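Local coordinates for MmeI (Methylophilus methylotrophus, PDB 5HR4), which binds DNA as a restriction-modification enzyme and probably methylates adenine at N6 using S-adenosyl-L-methionine, at residues Ile402-Glu416 and Arg447-Ala461. Numbering follows the deposited sequence.
With SFG (sinefungin), chain H.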
loop_
_atom_site.group_PDB
_atom_site.type_symbol
_atom_site.label_atom_id
_atom_site.label_comp_id
_atom_site.label_asym_id
_atom_site.label_seq_id
_atom_site.Cartn_x
_atom_site.Cartn_y
_atom_site.Cartn_z
ATOM N N ILE A 402 -30.257 -21.942 9.374
ATOM C CA ILE A 402 -29.137 -21.209 8.778
ATOM C C ILE A 402 -29.517 -20.611 7.427
ATOM O O ILE A 402 -30.409 -21.109 6.725
ATOM C CB ILE A 402 -27.913 -22.128 8.626
ATOM C CG1 ILE A 402 -26.625 -21.305 8.510
ATOM C CG2 ILE A 402 -28.071 -23.011 7.406
ATOM C CD1 ILE A 402 -25.348 -22.103 8.785
ATOM N N GLN A 403 -28.826 -19.533 7.055
ATOM C CA GLN A 403 -29.097 -18.845 5.795
ATOM C C GLN A 403 -27.835 -18.357 5.083
ATOM O O GLN A 403 -27.633 -18.650 3.892
ATOM C CB GLN A 403 -30.037 -17.668 6.036
ATOM C CG GLN A 403 -31.492 -18.066 6.104
ATOM C CD GLN A 403 -32.397 -16.907 5.764
ATOM O OE1 GLN A 403 -32.475 -16.485 4.608
ATOM N NE2 GLN A 403 -33.076 -16.369 6.769
ATOM N N ILE A 404 -26.987 -17.629 5.817
ATOM C CA ILE A 404 -25.811 -16.980 5.250
ATOM C C ILE A 404 -24.927 -17.981 4.504
ATOM O O ILE A 404 -24.786 -19.145 4.907
ATOM C CB ILE A 404 -25.082 -16.254 6.393
ATOM C CG1 ILE A 404 -25.999 -15.144 6.899
ATOM C CG2 ILE A 404 -23.769 -15.640 5.950
ATOM C CD1 ILE A 404 -25.616 -14.607 8.233
ATOM N N ASN A 405 -24.358 -17.543 3.378
ATOM C CA ASN A 405 -23.643 -18.471 2.509
ATOM C C ASN A 405 -22.753 -17.695 1.543
ATOM O O ASN A 405 -22.902 -16.485 1.345
ATOM C CB ASN A 405 -24.614 -19.379 1.740
ATOM C CG ASN A 405 -24.092 -20.803 1.587
ATOM O OD1 ASN A 405 -22.875 -21.049 1.577
ATOM N ND2 ASN A 405 -25.009 -21.746 1.470
ATOM N N VAL A 406 -21.832 -18.436 0.920
ATOM C CA VAL A 406 -20.818 -17.854 0.047
ATOM C C VAL A 406 -21.412 -17.161 -1.172
ATOM O O VAL A 406 -20.776 -16.273 -1.736
ATOM C CB VAL A 406 -19.817 -18.950 -0.368
ATOM C CG1 VAL A 406 -19.140 -19.505 0.867
ATOM C CG2 VAL A 406 -20.551 -20.078 -1.091
ATOM N N ASP A 407 -22.616 -17.508 -1.578
ATOM C CA ASP A 407 -23.157 -16.773 -2.737
ATOM C C ASP A 407 -23.377 -15.311 -2.452
ATOM O O ASP A 407 -23.942 -14.613 -3.277
ATOM C CB ASP A 407 -24.463 -17.403 -3.248
ATOM C CG ASP A 407 -25.509 -17.614 -2.151
ATOM O OD1 ASP A 407 -25.498 -16.902 -1.127
ATOM O OD2 ASP A 407 -26.379 -18.499 -2.336
ATOM N N GLN A 408 -22.970 -14.771 -1.315
ATOM C CA GLN A 408 -23.098 -13.351 -1.041
ATOM C C GLN A 408 -21.803 -12.592 -1.306
ATOM O O GLN A 408 -21.756 -11.375 -1.097
ATOM C CB GLN A 408 -23.555 -13.140 0.409
ATOM C CG GLN A 408 -24.760 -13.984 0.769
ATOM C CD GLN A 408 -25.121 -13.961 2.257
ATOM O OE1 GLN A 408 -25.392 -15.007 2.851
ATOM N NE2 GLN A 408 -25.120 -12.776 2.860
ATOM N N PHE A 409 -20.766 -13.258 -1.809
ATOM C CA PHE A 409 -19.460 -12.635 -1.945
ATOM C C PHE A 409 -18.983 -12.645 -3.394
ATOM O O PHE A 409 -19.110 -13.651 -4.104
ATOM C CB PHE A 409 -18.476 -13.315 -0.999
ATOM C CG PHE A 409 -18.854 -13.143 0.439
ATOM C CD1 PHE A 409 -19.788 -13.983 1.034
ATOM C CD2 PHE A 409 -18.325 -12.098 1.184
ATOM C CE1 PHE A 409 -20.161 -13.798 2.392
ATOM C CE2 PHE A 409 -18.684 -11.911 2.513
ATOM C CZ PHE A 409 -19.613 -12.760 3.115
ATOM N N PHE A 410 -18.439 -11.501 -3.812
ATOM C CA PHE A 410 -18.158 -11.168 -5.197
ATOM C C PHE A 410 -16.774 -10.543 -5.257
ATOM O O PHE A 410 -16.433 -9.726 -4.397
ATOM C CB PHE A 410 -19.200 -10.168 -5.746
ATOM C CG PHE A 410 -20.621 -10.699 -5.792
ATOM C CD1 PHE A 410 -21.449 -10.640 -4.674
ATOM C CD2 PHE A 410 -21.140 -11.233 -6.969
ATOM C CE1 PHE A 410 -22.773 -11.130 -4.725
ATOM C CE2 PHE A 410 -22.446 -11.728 -7.021
ATOM C CZ PHE A 410 -23.259 -11.677 -5.897
ATOM N N GLY A 411 -15.980 -10.894 -6.268
ATOM C CA GLY A 411 -14.628 -10.373 -6.347
ATOM C C GLY A 411 -14.060 -10.415 -7.750
ATOM O O GLY A 411 -14.420 -11.279 -8.559
ATOM N N ILE A 412 -13.138 -9.485 -8.026
ATOM C CA ILE A 412 -12.384 -9.427 -9.280
ATOM C C ILE A 412 -10.890 -9.560 -8.967
ATOM O O ILE A 412 -10.374 -8.878 -8.072
ATOM C CB ILE A 412 -12.650 -8.114 -10.042
ATOM C CG1 ILE A 412 -14.145 -7.869 -10.275
ATOM C CG2 ILE A 412 -11.940 -8.149 -11.353
ATOM C CD1 ILE A 412 -14.489 -6.421 -10.657
ATOM N N GLU A 413 -10.190 -10.403 -9.727
ATOM C CA GLU A 413 -8.783 -10.696 -9.465
ATOM C C GLU A 413 -8.090 -11.081 -10.779
ATOM O O GLU A 413 -8.580 -11.934 -11.525
ATOM C CB GLU A 413 -8.680 -11.803 -8.405
ATOM C CG GLU A 413 -7.339 -12.513 -8.273
ATOM C CD GLU A 413 -6.155 -11.568 -7.983
ATOM O OE1 GLU A 413 -6.326 -10.602 -7.204
ATOM O OE2 GLU A 413 -5.046 -11.791 -8.546
ATOM N N ILE A 414 -6.950 -10.452 -11.070
ATOM C CA ILE A 414 -6.377 -10.574 -12.407
ATOM C C ILE A 414 -5.527 -11.831 -12.558
ATOM O O ILE A 414 -5.381 -12.341 -13.670
ATOM C CB ILE A 414 -5.579 -9.308 -12.763
ATOM C CG1 ILE A 414 -5.313 -9.215 -14.278
ATOM C CG2 ILE A 414 -4.261 -9.258 -12.006
ATOM C CD1 ILE A 414 -4.789 -7.833 -14.705
ATOM N N GLU A 415 -4.947 -12.351 -11.480
ATOM C CA GLU A 415 -4.179 -13.587 -11.546
ATOM C C GLU A 415 -5.086 -14.763 -11.210
ATOM O O GLU A 415 -5.874 -14.701 -10.266
ATOM C CB GLU A 415 -2.992 -13.550 -10.584
ATOM C CG GLU A 415 -1.885 -12.569 -10.956
ATOM C CD GLU A 415 -1.134 -12.920 -12.265
ATOM O OE1 GLU A 415 -0.531 -14.019 -12.365
ATOM O OE2 GLU A 415 -1.138 -12.080 -13.195
ATOM N N GLU A 416 -4.991 -15.838 -11.993
ATOM C CA GLU A 416 -5.957 -16.909 -11.784
ATOM C C GLU A 416 -5.728 -17.622 -10.460
ATOM O O GLU A 416 -6.691 -18.072 -9.823
ATOM C CB GLU A 416 -5.933 -17.916 -12.937
ATOM C CG GLU A 416 -6.590 -19.243 -12.577
ATOM C CD GLU A 416 -7.161 -19.975 -13.759
ATOM O OE1 GLU A 416 -6.764 -19.659 -14.902
ATOM O OE2 GLU A 416 -8.014 -20.867 -13.547
ATOM N N ARG A 447 -22.175 -28.338 4.655
ATOM C CA ARG A 447 -22.660 -28.012 3.327
ATOM C C ARG A 447 -21.833 -28.736 2.270
ATOM O O ARG A 447 -21.164 -28.105 1.435
ATOM C CB ARG A 447 -22.658 -26.498 3.115
ATOM C CG ARG A 447 -23.754 -25.800 3.861
ATOM C CD ARG A 447 -23.467 -24.328 3.965
ATOM N NE ARG A 447 -24.698 -23.555 4.128
ATOM C CZ ARG A 447 -24.743 -22.307 4.588
ATOM N NH1 ARG A 447 -23.622 -21.684 4.952
ATOM N NH2 ARG A 447 -25.909 -21.678 4.691
ATOM N N ILE A 448 -21.903 -30.064 2.302
ATOM C CA ILE A 448 -21.304 -30.933 1.297
ATOM C C ILE A 448 -22.401 -31.815 0.718
ATOM O O ILE A 448 -23.140 -32.441 1.478
ATOM C CB ILE A 448 -20.178 -31.810 1.873
ATOM C CG1 ILE A 448 -19.137 -30.929 2.581
ATOM C CG2 ILE A 448 -19.539 -32.650 0.766
ATOM C CD1 ILE A 448 -18.448 -29.967 1.673
ATOM N N PRO A 449 -22.521 -31.937 -0.613
ATOM C CA PRO A 449 -21.673 -31.345 -1.640
ATOM C C PRO A 449 -21.839 -29.831 -1.789
ATOM O O PRO A 449 -22.789 -29.219 -1.284
ATOM C CB PRO A 449 -22.139 -32.074 -2.913
ATOM C CG PRO A 449 -23.522 -32.359 -2.655
ATOM C CD PRO A 449 -23.559 -32.780 -1.222
ATOM N N LEU A 450 -20.906 -29.250 -2.534
ATOM C CA LEU A 450 -20.814 -27.807 -2.694
ATOM C C LEU A 450 -21.923 -27.331 -3.624
ATOM O O LEU A 450 -21.805 -27.413 -4.846
ATOM C CB LEU A 450 -19.428 -27.451 -3.225
ATOM C CG LEU A 450 -18.303 -27.884 -2.273
ATOM C CD1 LEU A 450 -16.921 -27.760 -2.905
ATOM C CD2 LEU A 450 -18.375 -27.077 -0.961
ATOM N N LYS A 451 -23.015 -26.830 -3.053
ATOM C CA LYS A 451 -24.112 -26.312 -3.859
ATOM C C LYS A 451 -24.105 -24.792 -4.007
ATOM O O LYS A 451 -24.742 -24.271 -4.925
ATOM C CB LYS A 451 -25.456 -26.765 -3.277
ATOM N N SER A 452 -23.411 -24.071 -3.138
ATOM C CA SER A 452 -23.355 -22.620 -3.175
ATOM C C SER A 452 -21.986 -22.211 -3.692
ATOM O O SER A 452 -20.974 -22.851 -3.377
ATOM C CB SER A 452 -23.598 -22.044 -1.770
ATOM O OG SER A 452 -24.316 -20.816 -1.809
ATOM N N THR A 453 -21.941 -21.176 -4.527
ATOM C CA THR A 453 -20.636 -20.805 -5.018
ATOM C C THR A 453 -20.429 -19.293 -4.971
ATOM O O THR A 453 -21.347 -18.516 -5.301
ATOM C CB THR A 453 -20.385 -21.331 -6.450
ATOM O OG1 THR A 453 -21.080 -20.520 -7.404
ATOM C CG2 THR A 453 -20.841 -22.793 -6.592
ATOM N N PRO A 454 -19.247 -18.858 -4.534
ATOM C CA PRO A 454 -18.874 -17.442 -4.652
ATOM C C PRO A 454 -18.887 -16.994 -6.102
ATOM O O PRO A 454 -19.031 -17.785 -7.038
ATOM C CB PRO A 454 -17.456 -17.380 -4.089
ATOM C CG PRO A 454 -17.227 -18.665 -3.403
ATOM C CD PRO A 454 -18.210 -19.680 -3.895
ATOM N N HIS A 455 -18.702 -15.694 -6.278
ATOM C CA HIS A 455 -18.708 -15.066 -7.591
ATOM C C HIS A 455 -17.412 -14.279 -7.753
ATOM O O HIS A 455 -17.417 -13.042 -7.815
ATOM C CB HIS A 455 -19.944 -14.189 -7.754
ATOM C CG HIS A 455 -21.234 -14.933 -7.568
ATOM N ND1 HIS A 455 -22.010 -14.810 -6.432
ATOM C CD2 HIS A 455 -21.880 -15.819 -8.368
ATOM C CE1 HIS A 455 -23.078 -15.581 -6.543
ATOM N NE2 HIS A 455 -23.023 -16.206 -7.707
ATOM N N ILE A 456 -16.302 -15.013 -7.798
ATOM C CA ILE A 456 -14.984 -14.455 -8.084
ATOM C C ILE A 456 -14.738 -14.535 -9.586
ATOM O O ILE A 456 -14.766 -15.621 -10.178
ATOM C CB ILE A 456 -13.887 -15.213 -7.326
ATOM C CG1 ILE A 456 -14.258 -15.331 -5.843
ATOM C CG2 ILE A 456 -12.536 -14.526 -7.510
ATOM C CD1 ILE A 456 -14.451 -14.005 -5.164
ATOM N N LEU A 457 -14.492 -13.392 -10.200
ATOM C CA LEU A 457 -14.143 -13.343 -11.611
ATOM C C LEU A 457 -12.636 -13.118 -11.783
ATOM O O LEU A 457 -12.028 -12.314 -11.069
ATOM C CB LEU A 457 -14.923 -12.229 -12.299
ATOM C CG LEU A 457 -14.643 -12.111 -13.788
ATOM C CD1 LEU A 457 -15.050 -13.396 -14.463
ATOM C CD2 LEU A 457 -15.382 -10.908 -14.359
ATOM N N ASN A 458 -12.034 -13.840 -12.726
ATOM C CA ASN A 458 -10.638 -13.635 -13.097
ATOM C C ASN A 458 -10.642 -12.685 -14.284
ATOM O O ASN A 458 -10.902 -13.095 -15.416
ATOM C CB ASN A 458 -9.954 -14.958 -13.436
ATOM C CG ASN A 458 -8.515 -14.775 -13.941
ATOM O OD1 ASN A 458 -7.979 -15.640 -14.639
ATOM N ND2 ASN A 458 -7.887 -13.653 -13.585
ATOM N N ALA A 459 -10.345 -11.415 -14.032
ATOM C CA ALA A 459 -10.417 -10.395 -15.057
ATOM C C ALA A 459 -9.648 -9.188 -14.554
ATOM O O ALA A 459 -9.001 -9.243 -13.505
ATOM C CB ALA A 459 -11.869 -10.062 -15.394
ATOM N N ASN A 460 -9.729 -8.088 -15.290
ATOM C CA ASN A 460 -8.968 -6.880 -15.010
ATOM C C ASN A 460 -9.958 -5.792 -14.618
ATOM O O ASN A 460 -10.570 -5.159 -15.484
ATOM C CB ASN A 460 -8.126 -6.468 -16.219
ATOM C CG ASN A 460 -7.277 -5.244 -15.944
ATOM O OD1 ASN A 460 -7.765 -4.217 -15.457
ATOM N ND2 ASN A 460 -5.999 -5.354 -16.219
ATOM N N ALA A 461 -10.064 -5.545 -13.310
ATOM C CA ALA A 461 -11.136 -4.720 -12.765
ATOM C C ALA A 461 -11.177 -3.313 -13.344
ATOM O O ALA A 461 -12.190 -2.618 -13.179
ATOM C CB ALA A 461 -10.992 -4.624 -11.254
HETATM N N SFG H . -6.550 -8.148 -0.414
HETATM C CA SFG H . -5.897 -9.310 -0.978
HETATM C C SFG H . -5.575 -10.244 0.173
HETATM O O SFG H . -5.881 -9.892 1.334
HETATM O OXT SFG H . -5.021 -11.353 -0.018
HETATM C CB SFG H . -4.615 -8.900 -1.696
HETATM C CG SFG H . -4.973 -7.837 -2.723
HETATM C CD SFG H . -3.658 -7.271 -3.213
HETATM N NE SFG H . -3.233 -6.291 -2.233
HETATM C "C5'" SFG H . -3.791 -6.643 -4.609
HETATM C "C4'" SFG H . -4.379 -7.606 -5.696
HETATM O "O4'" SFG H . -4.778 -6.898 -6.714
HETATM C "C3'" SFG H . -3.347 -8.573 -6.304
HETATM O "O3'" SFG H . -3.701 -9.828 -5.936
HETATM C "C2'" SFG H . -3.416 -8.369 -7.846
HETATM O "O2'" SFG H . -3.391 -9.666 -8.578
HETATM C "C1'" SFG H . -4.565 -7.801 -8.032
HETATM N N9 SFG H . -4.578 -6.868 -9.115
HETATM C C8 SFG H . -3.620 -6.025 -9.491
HETATM N N7 SFG H . -4.076 -5.304 -10.518
HETATM C C5 SFG H . -5.322 -5.702 -10.769
HETATM C C6 SFG H . -6.225 -5.294 -11.721
HETATM N N6 SFG H . -6.160 -4.299 -12.763
HETATM N N1 SFG H . -7.433 -5.840 -11.793
HETATM C C2 SFG H . -7.769 -6.811 -10.910
HETATM N N3 SFG H . -6.875 -7.218 -9.971
HETATM C C4 SFG H . -5.645 -6.661 -9.900
#
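Phe410 lays its ring alongside that of His455, the two side chains pointing the same way and their planes 16° apart but slid so that the rings barely overlap, the CD2-CE2-CZ edge of Phe410 running along CB and ND1 of His455 (CE2 to ND1 3.2 Å). These neighbours face each other on adjacent parallel strands, 409-413 and 455-458, laced by alternating backbone bonds, among them Leu457 N to Gly411 O at 2.7 Å. On the other face, Ile456 bends CD1 over Gly411, where no side chain stands in its way. Before the strands, the Arg447 guanidinium is sandwiched between Ile402 CD1 and the Asn405 amide, whose ND2 sits over its centre. Its NH1 and NH2 both grip Ile404 O at 2.8 Å, and NH1 also pairs with Asp430 of helix 416-440. Toward the C-terminal end of the pair, Asn458 turns its amide back, CG anti to the backbone N (chi1 175°), to give ND2 to Glu413 O in the carbonyl plane of Glu413, on a lone pair, at 2.8 Å. Glu413, bent at chi2, receives the sinefungin ribose: O2' donates to OE2 at 2.7 Å and O3' to OE1 at 3.0 Å. Ala461 N donates to adenine N1 at 3.1 Å, and Asn460 OD1, held by Leu462 N, accepts a weak bond from N6. An acidic residue near the C-terminal end of one strand to hold the ribose, with the loop following the neighbouring strand meeting the adenine, is characteristic of the cofactor site in Rossmann-like S-adenosylmethionine-dependent methyltransferases.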